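Proximal thread matrix protein 1 (Mytilus galloprovincialis, PDB 4CN9) probably binds collagen in the mussel byssus matrix, through a pair of von Willebrand factor type A domains, and carries zinc, including one ion in a MIDAS motif. Local coordinates at residues Lys189-Gly194 with Ile214-Asn219; Val299-Phe302 with Lys308-Gly311; Val58-Ser63 with Gln75-Phe80; Asp285-Asn288 with Gly294-Phe297. One frame throughout, in Å; residues are numbered along the deposited sequence.

Contact 1: Lys189-Gly194 with Ile214-Asn219; sequences KLKAEG and IATMKN
K191 reaches the chain at I214-T216 through two torsions: chi1 (-68°) puts CG opposite the carbonyl carbon, and a bend at chi3 (-72°) swings CE and NZ toward the backbone carbonyls. The ammonium group makes all the polar contacts of the side chain. It donates to A215 O, 2.8 Å from NZ, approaching from well above the plane of that carbonyl and not along a lone pair. A second, weak bond joins NZ to I214 O at 3.2 Å, and the preceding carbonyl, that of Q213, accepts from the same nitrogen. Water 1 extends the grip by one residue, accepting from K191 NZ at 2.8 Å and donating to T216 O at 2.7 Å. The carbonyls of Q213, I214 and A215, the middle one held only weakly, gather around one positive charge where helix 208-214 runs out, a position where the helix dipole would probably strengthen the attraction. In the alpha/beta fold of the first von Willebrand factor type A domain, the contact ties the end of helix 183-192, which precedes strand 195-202, to the exit of helix 208-214, in the crossover from that strand to strand 221-224. Lower on the side chain, K191 CD lies against the backbone at 3.9 Å from T216 CA. T216 OG1 bonds instead to V197 N, while the K191 side chain also touches E415, within the range of the second such domain.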
loop_
_atom_site.group_PDB
_atom_site.type_symbol
_atom_site.label_atom_id
_atom_site.label_comp_id
_atom_site.label_asym_id
_atom_site.label_seq_id
_atom_site.Cartn_x
_atom_site.Cartn_y
_atom_site.Cartn_z
ATOM N N LYS A 189 -10.747 3.476 -7.292
ATOM C CA LYS A 189 -12.134 3.420 -6.820
ATOM C C LYS A 189 -12.360 2.195 -5.936
ATOM O O LYS A 189 -13.055 2.245 -4.920
ATOM C CB LYS A 189 -13.095 3.390 -8.000
ATOM C CG LYS A 189 -13.110 4.649 -8.840
ATOM C CD LYS A 189 -14.103 4.452 -9.984
ATOM C CE LYS A 189 -14.266 5.676 -10.835
ATOM N NZ LYS A 189 -15.213 5.428 -11.971
ATOM N N LEU A 190 -11.754 1.082 -6.313
ATOM C CA LEU A 190 -11.949 -0.141 -5.550
ATOM C C LEU A 190 -11.374 0.014 -4.149
ATOM O O LEU A 190 -12.040 -0.257 -3.143
ATOM C CB LEU A 190 -11.310 -1.320 -6.301
ATOM C CG LEU A 190 -11.492 -2.714 -5.717
ATOM C CD1 LEU A 190 -12.974 -3.070 -5.551
ATOM C CD2 LEU A 190 -10.773 -3.735 -6.610
ATOM N N LYS A 191 -10.142 0.493 -4.069
ATOM C CA LYS A 191 -9.483 0.632 -2.778
ATOM C C LYS A 191 -10.173 1.707 -1.929
ATOM O O LYS A 191 -10.179 1.620 -0.704
ATOM C CB LYS A 191 -7.983 0.914 -2.959
ATOM C CG LYS A 191 -7.206 -0.278 -3.531
ATOM C CD LYS A 191 -5.683 -0.022 -3.681
ATOM C CE LYS A 191 -5.376 0.935 -4.803
ATOM N NZ LYS A 191 -3.920 1.198 -4.972
ATOM N N ALA A 192 -10.776 2.701 -2.578
ATOM C CA ALA A 192 -11.485 3.760 -1.853
ATOM C C ALA A 192 -12.679 3.193 -1.078
ATOM O O ALA A 192 -13.170 3.822 -0.148
ATOM C CB ALA A 192 -11.943 4.861 -2.819
ATOM N N GLU A 193 -13.131 1.997 -1.456
ATOM C CA GLU A 193 -14.265 1.357 -0.800
ATOM C C GLU A 193 -13.841 0.483 0.368
ATOM O O GLU A 193 -14.641 -0.281 0.888
ATOM C CB GLU A 193 -15.061 0.528 -1.813
ATOM C CG GLU A 193 -15.709 1.376 -2.902
ATOM C CD GLU A 193 -16.717 0.606 -3.747
ATOM O OE1 GLU A 193 -16.792 -0.634 -3.605
ATOM O OE2 GLU A 193 -17.439 1.246 -4.552
ATOM N N GLY A 194 -12.583 0.597 0.775
ATOM C CA GLY A 194 -12.051 -0.194 1.871
ATOM C C GLY A 194 -11.708 -1.617 1.445
ATOM O O GLY A 194 -11.960 -2.566 2.181
ATOM N N ILE A 214 -1.733 -0.725 -8.734
ATOM C CA ILE A 214 -3.009 -1.401 -8.451
ATOM C C ILE A 214 -3.139 -1.866 -7.008
ATOM O O ILE A 214 -4.174 -1.664 -6.374
ATOM C CB ILE A 214 -3.188 -2.618 -9.397
ATOM C CG1 ILE A 214 -3.432 -2.129 -10.824
ATOM C CG2 ILE A 214 -4.342 -3.490 -8.959
ATOM C CD1 ILE A 214 -3.242 -3.188 -11.889
ATOM N N ALA A 215 -2.081 -2.485 -6.492
ATOM C CA ALA A 215 -2.079 -3.044 -5.151
ATOM C C ALA A 215 -2.200 -1.961 -4.062
ATOM O O ALA A 215 -1.999 -0.765 -4.312
ATOM C CB ALA A 215 -0.815 -3.882 -4.943
ATOM N N THR A 216 -2.546 -2.392 -2.858
ATOM C CA THR A 216 -2.708 -1.485 -1.715
ATOM C C THR A 216 -1.419 -0.692 -1.439
ATOM O O THR A 216 -1.474 0.514 -1.186
ATOM C CB THR A 216 -3.156 -2.269 -0.480
ATOM O OG1 THR A 216 -4.495 -2.747 -0.694
ATOM C CG2 THR A 216 -3.120 -1.396 0.791
ATOM N N MET A 217 -0.290 -1.393 -1.440
ATOM C CA MET A 217 1.028 -0.769 -1.381
ATOM C C MET A 217 1.959 -1.575 -2.278
ATOM O O MET A 217 1.632 -2.696 -2.674
ATOM C CB MET A 217 1.567 -0.715 0.057
ATOM C CG MET A 217 0.675 0.030 1.042
ATOM S SD MET A 217 1.480 0.491 2.606
ATOM C CE MET A 217 2.431 -0.973 2.948
ATOM N N LYS A 218 3.119 -1.011 -2.586
ATOM C CA LYS A 218 4.100 -1.692 -3.430
ATOM C C LYS A 218 4.492 -3.068 -2.907
ATOM O O LYS A 218 4.733 -3.975 -3.703
ATOM C CB LYS A 218 5.359 -0.845 -3.592
ATOM C CG LYS A 218 5.159 0.421 -4.388
ATOM C CD LYS A 218 6.432 1.272 -4.302
ATOM C CE LYS A 218 6.313 2.553 -5.096
ATOM N NZ LYS A 218 7.458 3.462 -4.792
ATOM N N ASN A 219 4.561 -3.250 -1.593
ATOM C CA ASN A 219 4.907 -4.578 -1.093
ATOM C C ASN A 219 3.736 -5.553 -0.998
ATOM O O ASN A 219 3.905 -6.657 -0.506
ATOM C CB ASN A 219 5.727 -4.554 0.201
ATOM C CG ASN A 219 5.148 -3.660 1.265
ATOM O OD1 ASN A 219 3.934 -3.437 1.341
ATOM N ND2 ASN A 219 6.035 -3.143 2.126
HETATM O O HOH W 1 -3.006 2.270 -2.569
#

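Contact 2: Val299-Phe302 with Lys308-Gly311; sequences VVTF and KQFG. With SO4 (sulfate ion), chain G.
V299 meets both Q309 and F310, and its backbone carbonyl shows the doubling plainly: V299 O accepts from Q309 N at 2.8 Å and, weakly, from F310 N at 3.3 Å. The return bond, V299 N to F310 O, is 2.9 Å long and lies in the carbonyl plane. Two residues opposite one make this a classic beta bulge, and the register slips by one before V300 pairs with K308 in a non-hydrogen-bonded position. Beside the bulge, F310 has CG between its backbone N and carbonyl carbon (chi1 61°), which folds the ring back over V299. V299 CB sits over the ring face, 4.0 Å from the centroid of F310, and V299 CG2 presses on F310 CZ at 3.4 Å. Q309 CG packs against V299 CG1, and the bend at chi2 (-62°) then turns the amide toward T301, where Q309 NE2 donates to T301 OG1 at 3.0 Å. That bond is nearly straight (165°) and lies in the amide plane, which helps to set the rotation of the amide. All this belongs to the hairpin of strands 295-302 and 306-310, the latter an outermost strand of the second von Willebrand factor type A sheet. Farther out, I325 of helix 318-327 touches both V299 and F310, and Y315 meets the F310 ring edge-to-face. On the V300 side, K308 extends to a sulfate, probably from the crystallisation liquor, with NZ 2.9 Å from sulfate O1, and also bonds to E348 O.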
loop_
_atom_site.group_PDB
_atom_site.type_symbol
_atom_site.label_atom_id
_atom_site.label_comp_id
_atom_site.label_asym_id
_atom_site.label_seq_id
_atom_site.Cartn_x
_atom_site.Cartn_y
_atom_site.Cartn_z
ATOM N N VAL A 299 12.391 14.548 13.611
ATOM C CA VAL A 299 12.608 15.391 12.437
ATOM C C VAL A 299 14.014 15.203 11.858
ATOM O O VAL A 299 15.028 15.256 12.583
ATOM C CB VAL A 299 12.398 16.886 12.763
ATOM C CG1 VAL A 299 13.020 17.773 11.679
ATOM C CG2 VAL A 299 10.919 17.188 12.931
ATOM N N VAL A 300 14.047 14.982 10.542
ATOM C CA VAL A 300 15.270 14.997 9.742
ATOM C C VAL A 300 15.067 16.060 8.678
ATOM O O VAL A 300 14.006 16.134 8.083
ATOM C CB VAL A 300 15.502 13.644 9.047
ATOM C CG1 VAL A 300 16.701 13.692 8.100
ATOM C CG2 VAL A 300 15.707 12.545 10.077
ATOM N N THR A 301 16.063 16.903 8.459
ATOM C CA THR A 301 16.003 17.847 7.364
ATOM C C THR A 301 17.101 17.558 6.348
ATOM O O THR A 301 18.121 16.922 6.675
ATOM C CB THR A 301 16.119 19.300 7.853
ATOM O OG1 THR A 301 17.333 19.468 8.577
ATOM C CG2 THR A 301 14.959 19.654 8.752
ATOM N N PHE A 302 16.888 18.021 5.119
ATOM C CA PHE A 302 17.878 17.849 4.061
ATOM C C PHE A 302 18.047 19.103 3.214
ATOM O O PHE A 302 17.101 19.841 2.980
ATOM C CB PHE A 302 17.580 16.624 3.192
ATOM C CG PHE A 302 16.207 16.614 2.579
ATOM C CD1 PHE A 302 15.981 17.211 1.346
ATOM C CD2 PHE A 302 15.149 15.983 3.218
ATOM C CE1 PHE A 302 14.724 17.202 0.772
ATOM C CE2 PHE A 302 13.884 15.963 2.653
ATOM C CZ PHE A 302 13.666 16.578 1.436
ATOM N N LYS A 308 19.827 14.984 11.384
ATOM C CA LYS A 308 18.815 14.646 12.399
ATOM C C LYS A 308 18.675 15.801 13.369
ATOM O O LYS A 308 19.637 16.161 14.070
ATOM C CB LYS A 308 19.177 13.368 13.164
ATOM C CG LYS A 308 18.130 12.958 14.214
ATOM C CD LYS A 308 18.354 11.546 14.776
ATOM C CE LYS A 308 19.406 11.502 15.859
ATOM N NZ LYS A 308 19.418 10.187 16.587
ATOM N N GLN A 309 17.485 16.386 13.404
ATOM C CA GLN A 309 17.205 17.512 14.285
ATOM C C GLN A 309 16.802 17.002 15.656
ATOM O O GLN A 309 17.301 17.477 16.670
ATOM C CB GLN A 309 16.109 18.405 13.704
ATOM C CG GLN A 309 16.440 19.017 12.368
ATOM C CD GLN A 309 17.650 19.930 12.438
ATOM O OE1 GLN A 309 18.022 20.397 13.505
ATOM N NE2 GLN A 309 18.273 20.177 11.295
ATOM N N PHE A 310 15.882 16.041 15.685
ATOM C CA PHE A 310 15.586 15.341 16.920
ATOM C C PHE A 310 15.046 13.948 16.639
ATOM O O PHE A 310 14.349 13.724 15.645
ATOM C CB PHE A 310 14.655 16.154 17.844
ATOM C CG PHE A 310 13.289 16.487 17.263
ATOM C CD1 PHE A 310 12.228 15.594 17.374
ATOM C CD2 PHE A 310 13.051 17.721 16.668
ATOM C CE1 PHE A 310 10.961 15.931 16.899
ATOM C CE2 PHE A 310 11.802 18.048 16.185
ATOM C CZ PHE A 310 10.759 17.151 16.295
ATOM N N GLY A 311 15.438 13.009 17.496
ATOM C CA GLY A 311 14.994 11.634 17.405
ATOM C C GLY A 311 13.711 11.421 18.186
ATOM O O GLY A 311 13.205 12.338 18.849
HETATM S S SO4 G . 17.110 9.138 19.759
HETATM O O1 SO4 G . 17.954 10.128 19.092
HETATM O O2 SO4 G . 15.811 9.737 20.098
HETATM O O3 SO4 G . 17.745 8.683 20.991
HETATM O O4 SO4 G . 16.953 8.018 18.838
#

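Contact 3: Val58-Ser63 with Gln75-Phe80; sequences VLFDDS and QMMKDF. With ZN (zinc ion), chain C.
The metal-ion-dependent adhesion site (MIDAS) of the first von Willebrand factor type A domain begins at the end of strand 54-61, where F60 and D61 lie against M77 of helix 73-85. With F60 CG anti to its own N (chi1 -175°), the ring is carried to the helix. M77, bent at chi3 (70°), lays its methyl group over the centre of one face, M77 CE standing 3.8 Å from the F60 ring centroid with SD oblique to it, a Met-aromatic contact. The rim is packed too, F60 CZ touching M77 CB at 3.7 Å. One residue on, M77 CE lies 3.6 Å from D61 O, a buried carbonyl that finds no hydrogen-bond partner in the model. Strand and helix run antiparallel here, and the strand end delivers the D-x-S-x-S signature of the MIDAS, D61 followed by S63 and S65. D61 stays in the second shell, its OD2 4.0 Å from the zinc. Instead D61 OD1 is gripped twice by the serine, from S63 N at 2.8 Å in an Asx turn and from S63 OG at 2.6 Å, while OD2 accepts a hydrogen bond from water 2. S63 OG binds the zinc at 2.2 Å, and S65, D174 and three waters complete six ligands. Were D61 an alanine, S63 N, S63 OG and water 2 would probably lose the carboxylate that accepts from them, and the serine would be freer to turn away from the metal. D61 OD2 is also hydrogen-bonded to T173 OG1 and D174 N.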
loop_
_atom_site.group_PDB
_atom_site.type_symbol
_atom_site.label_atom_id
_atom_site.label_comp_id
_atom_site.label_asym_id
_atom_site.label_seq_id
_atom_site.Cartn_x
_atom_site.Cartn_y
_atom_site.Cartn_z
ATOM N N VAL A 58 -10.875 -13.656 -5.724
ATOM C CA VAL A 58 -9.720 -13.874 -6.587
ATOM C C VAL A 58 -10.049 -13.496 -8.029
ATOM O O VAL A 58 -11.032 -13.955 -8.591
ATOM C CB VAL A 58 -9.242 -15.345 -6.542
ATOM C CG1 VAL A 58 -8.111 -15.572 -7.532
ATOM C CG2 VAL A 58 -8.818 -15.701 -5.127
ATOM N N LEU A 59 -9.214 -12.633 -8.598
ATOM C CA LEU A 59 -9.293 -12.195 -9.989
ATOM C C LEU A 59 -8.248 -12.988 -10.767
ATOM O O LEU A 59 -7.039 -12.811 -10.581
ATOM C CB LEU A 59 -9.027 -10.685 -10.036
ATOM C CG LEU A 59 -9.547 -9.778 -11.148
ATOM C CD1 LEU A 59 -10.949 -10.126 -11.644
ATOM C CD2 LEU A 59 -9.517 -8.352 -10.611
ATOM N N PHE A 60 -8.743 -13.886 -11.606
ATOM C CA PHE A 60 -8.006 -15.008 -12.171
ATOM C C PHE A 60 -7.846 -14.749 -13.677
ATOM O O PHE A 60 -8.829 -14.790 -14.406
ATOM C CB PHE A 60 -8.872 -16.254 -11.895
ATOM C CG PHE A 60 -8.259 -17.571 -12.283
ATOM C CD1 PHE A 60 -8.134 -17.951 -13.621
ATOM C CD2 PHE A 60 -7.860 -18.463 -11.296
ATOM C CE1 PHE A 60 -7.599 -19.182 -13.951
ATOM C CE2 PHE A 60 -7.319 -19.699 -11.623
ATOM C CZ PHE A 60 -7.194 -20.063 -12.940
ATOM N N ASP A 61 -6.618 -14.455 -14.121
ATOM C CA ASP A 61 -6.288 -14.229 -15.542
ATOM C C ASP A 61 -6.570 -15.510 -16.334
ATOM O O ASP A 61 -6.005 -16.560 -16.008
ATOM C CB ASP A 61 -4.806 -13.829 -15.624
ATOM C CG ASP A 61 -4.315 -13.474 -17.046
ATOM O OD1 ASP A 61 -4.780 -14.038 -18.061
ATOM O OD2 ASP A 61 -3.401 -12.624 -17.124
ATOM N N ASP A 62 -7.471 -15.452 -17.332
ATOM C CA ASP A 62 -7.675 -16.617 -18.213
ATOM C C ASP A 62 -7.339 -16.320 -19.672
ATOM O O ASP A 62 -7.986 -16.818 -20.583
ATOM C CB ASP A 62 -9.065 -17.281 -18.037
ATOM C CG ASP A 62 -10.242 -16.402 -18.475
ATOM O OD1 ASP A 62 -10.083 -15.194 -18.753
ATOM O OD2 ASP A 62 -11.365 -16.957 -18.528
ATOM N N SER A 63 -6.283 -15.535 -19.870
ATOM C CA SER A 63 -5.757 -15.231 -21.206
ATOM C C SER A 63 -5.071 -16.440 -21.844
ATOM O O SER A 63 -4.534 -17.312 -21.153
ATOM C CB SER A 63 -4.759 -14.057 -21.152
ATOM O OG SER A 63 -3.591 -14.364 -20.386
ATOM N N GLN A 75 -4.044 -25.676 -14.076
ATOM C CA GLN A 75 -4.206 -26.565 -12.927
ATOM C C GLN A 75 -3.407 -26.059 -11.724
ATOM O O GLN A 75 -3.874 -26.140 -10.587
ATOM C CB GLN A 75 -3.801 -28.004 -13.265
ATOM C CG GLN A 75 -4.205 -28.992 -12.188
ATOM C CD GLN A 75 -5.670 -28.856 -11.794
ATOM O OE1 GLN A 75 -6.564 -29.020 -12.620
ATOM N NE2 GLN A 75 -5.917 -28.531 -10.533
ATOM N N MET A 76 -2.211 -25.540 -11.979
ATOM C CA MET A 76 -1.360 -25.015 -10.923
ATOM C C MET A 76 -1.949 -23.749 -10.326
ATOM O O MET A 76 -1.833 -23.510 -9.123
ATOM C CB MET A 76 0.053 -24.745 -11.452
ATOM C CG MET A 76 0.791 -26.022 -11.842
ATOM S SD MET A 76 2.521 -25.799 -12.297
ATOM C CE MET A 76 3.003 -27.511 -12.510
ATOM N N MET A 77 -2.580 -22.934 -11.167
ATOM C CA MET A 77 -3.260 -21.736 -10.676
ATOM C C MET A 77 -4.421 -22.149 -9.798
ATOM O O MET A 77 -4.623 -21.597 -8.727
ATOM C CB MET A 77 -3.763 -20.874 -11.839
ATOM C CG MET A 77 -2.667 -20.206 -12.617
ATOM S SD MET A 77 -3.275 -19.292 -14.064
ATOM C CE MET A 77 -4.118 -17.929 -13.215
ATOM N N LYS A 78 -5.178 -23.146 -10.241
ATOM C CA LYS A 78 -6.336 -23.602 -9.490
ATOM C C LYS A 78 -5.918 -24.142 -8.129
ATOM O O LYS A 78 -6.563 -23.878 -7.107
ATOM C CB LYS A 78 -7.080 -24.686 -10.267
ATOM C CG LYS A 78 -7.860 -24.157 -11.441
ATOM C CD LYS A 78 -8.506 -25.262 -12.224
ATOM C CE LYS A 78 -9.422 -24.690 -13.295
ATOM N NZ LYS A 78 -10.229 -25.735 -13.945
ATOM N N ASP A 79 -4.840 -24.922 -8.125
ATOM C CA ASP A 79 -4.334 -25.516 -6.890
ATOM C C ASP A 79 -3.902 -24.444 -5.900
ATOM O O ASP A 79 -4.176 -24.536 -4.697
ATOM C CB ASP A 79 -3.185 -26.481 -7.202
ATOM C CG ASP A 79 -3.666 -27.749 -7.899
ATOM O OD1 ASP A 79 -4.889 -27.983 -7.926
ATOM O OD2 ASP A 79 -2.826 -28.515 -8.413
ATOM N N PHE A 80 -3.245 -23.413 -6.412
ATOM C CA PHE A 80 -2.837 -22.303 -5.574
ATOM C C PHE A 80 -4.058 -21.669 -4.904
ATOM O O PHE A 80 -4.023 -21.360 -3.717
ATOM C CB PHE A 80 -2.055 -21.274 -6.398
ATOM C CG PHE A 80 -1.628 -20.075 -5.612
ATOM C CD1 PHE A 80 -0.559 -20.151 -4.739
ATOM C CD2 PHE A 80 -2.305 -18.872 -5.730
ATOM C CE1 PHE A 80 -0.158 -19.052 -4.016
ATOM C CE2 PHE A 80 -1.916 -17.771 -4.998
ATOM C CZ PHE A 80 -0.837 -17.862 -4.141
HETATM ZN ZN ZN C . -1.650 -13.425 -20.613
HETATM O O HOH W 2 -2.432 -11.845 -19.505
HETATM O O HOH W 3 -2.195 -12.631 -22.456
HETATM O O HOH W 4 0.193 -12.468 -21.011
#

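Contact 4: Asp285-Asn288 with Gly294-Phe297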
loop_
_atom_site.group_PDB
_atom_site.type_symbol
_atom_site.label_atom_id
_atom_site.label_comp_id
_atom_site.label_asym_id
_atom_site.label_seq_id
_atom_site.Cartn_x
_atom_site.Cartn_y
_atom_site.Cartn_z
ATOM N N ASP A 285 -0.741 17.812 16.212
ATOM C CA ASP A 285 -1.926 18.078 17.029
ATOM C C ASP A 285 -3.070 17.095 16.806
ATOM O O ASP A 285 -3.967 17.002 17.635
ATOM C CB ASP A 285 -2.435 19.507 16.791
ATOM C CG ASP A 285 -1.684 20.537 17.611
ATOM O OD1 ASP A 285 -1.088 20.169 18.658
ATOM O OD2 ASP A 285 -1.704 21.725 17.213
ATOM N N ARG A 286 -3.049 16.362 15.697
ATOM C CA ARG A 286 -4.121 15.426 15.399
ATOM C C ARG A 286 -3.942 14.083 16.087
ATOM O O ARG A 286 -4.856 13.257 16.078
ATOM C CB ARG A 286 -4.267 15.240 13.885
ATOM C CG ARG A 286 -4.592 16.533 13.169
ATOM C CD ARG A 286 -6.039 16.925 13.382
ATOM N NE ARG A 286 -6.922 15.982 12.714
ATOM C CZ ARG A 286 -7.428 16.157 11.500
ATOM N NH1 ARG A 286 -7.164 17.259 10.810
ATOM N NH2 ARG A 286 -8.211 15.229 10.981
ATOM N N PHE A 287 -2.787 13.852 16.702
ATOM C CA PHE A 287 -2.602 12.612 17.462
ATOM C C PHE A 287 -3.079 12.772 18.908
ATOM O O PHE A 287 -2.954 13.841 19.510
ATOM C CB PHE A 287 -1.155 12.121 17.378
ATOM C CG PHE A 287 -0.788 11.593 16.015
ATOM C CD1 PHE A 287 -0.432 12.457 15.006
ATOM C CD2 PHE A 287 -0.863 10.239 15.735
ATOM C CE1 PHE A 287 -0.132 11.986 13.743
ATOM C CE2 PHE A 287 -0.542 9.759 14.472
ATOM C CZ PHE A 287 -0.186 10.625 13.480
ATOM N N ASN A 288 -3.635 11.698 19.452
ATOM C CA ASN A 288 -4.304 11.745 20.744
ATOM C C ASN A 288 -3.319 11.969 21.880
ATOM O O ASN A 288 -3.603 12.717 22.812
ATOM C CB ASN A 288 -5.074 10.447 20.986
ATOM C CG ASN A 288 -5.797 10.445 22.320
ATOM O OD1 ASN A 288 -6.667 11.276 22.555
ATOM N ND2 ASN A 288 -5.419 9.525 23.207
ATOM N N GLY A 294 2.302 6.671 23.416
ATOM C CA GLY A 294 1.481 6.907 22.243
ATOM C C GLY A 294 2.342 7.124 21.021
ATOM O O GLY A 294 3.070 6.232 20.593
ATOM N N THR A 295 2.269 8.331 20.480
ATOM C CA THR A 295 2.945 8.652 19.235
ATOM C C THR A 295 4.230 9.410 19.510
ATOM O O THR A 295 4.256 10.409 20.245
ATOM C CB THR A 295 2.038 9.501 18.354
ATOM O OG1 THR A 295 0.738 8.908 18.333
ATOM C CG2 THR A 295 2.604 9.611 16.924
ATOM N N GLN A 296 5.309 8.925 18.920
ATOM C CA GLN A 296 6.591 9.598 19.026
ATOM C C GLN A 296 6.897 10.221 17.681
ATOM O O GLN A 296 6.517 9.677 16.644
ATOM C CB GLN A 296 7.656 8.596 19.430
ATOM C CG GLN A 296 7.507 8.143 20.863
ATOM C CD GLN A 296 8.673 7.322 21.357
ATOM O OE1 GLN A 296 9.182 7.563 22.451
ATOM N NE2 GLN A 296 9.102 6.349 20.565
ATOM N N PHE A 297 7.549 11.379 17.709
ATOM C CA PHE A 297 7.895 12.102 16.494
ATOM C C PHE A 297 9.401 12.353 16.397
ATOM O O PHE A 297 10.078 12.463 17.401
ATOM C CB PHE A 297 7.165 13.449 16.466
ATOM C CG PHE A 297 5.718 13.344 16.086
ATOM C CD1 PHE A 297 5.339 13.314 14.762
ATOM C CD2 PHE A 297 4.740 13.275 17.055
ATOM C CE1 PHE A 297 4.000 13.220 14.399
ATOM C CE2 PHE A 297 3.403 13.184 16.699
ATOM C CZ PHE A 297 3.036 13.142 15.379
#
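A buried aromatic pair of the second von Willebrand factor type A domain, at the loop leading from helix 272-285 into strand 295-302, brings F287 against T295 and F297. The two phenylalanines form an offset edge-to-face pair, with ring planes at 81° and the F287 and F297 centroids 5.4 Å apart. F297 offers its edge, its CZ lying 3.6 Å from F287 CD1, while F287 supplies the face. T295 takes the other half of the ring: its methyl comes over the same face of F287 that F297 approaches, displaced toward the rim, with T295 CG2 4.1 Å from the F287 centroid as a CH-pi contact. A chi1 of -47° puts that methyl anti to the threonine's backbone N and turns both branches of T295 to the ring. The loop is also secured from outside, since F287 O accepts from K318 NZ and the backbone of N288 bonds to that of C249. A437 at the end of helix 430-437 and C438 just after it touch the F287 side chain; C438 is disulfide-bonded to C249. With the ring of F287 cut back to an alanine, a gap is likely to open between the loop and the strand, depriving the T295 methyl and the F297 edge of their face. No hydrogen bond crosses between 285-288 and 294-297, and the side chains come closest at T295 OG1 to F287 CD2, 3.3 Å.

Contacts 1 and 3 belong to the first von Willebrand factor type A domain, contacts 2 and 4 to the second. Contact 3 holds the MIDAS zinc; the nearest atoms of contacts 1 and 3 are about 6 Å apart, without touching, and the I214 side chain is about 14 Å from the MIDAS zinc. In the second domain, contacts 2 and 4 share strand 295-302 and meet directly, F310 CE1 packing 3.6 Å from F297 O, although their centres are about 17 Å apart. The greatest separation is between contacts 2 and 3, about 47 Å from centre to centre, on opposite sides of the chain's centre; contact 1 lies much closer to that centre.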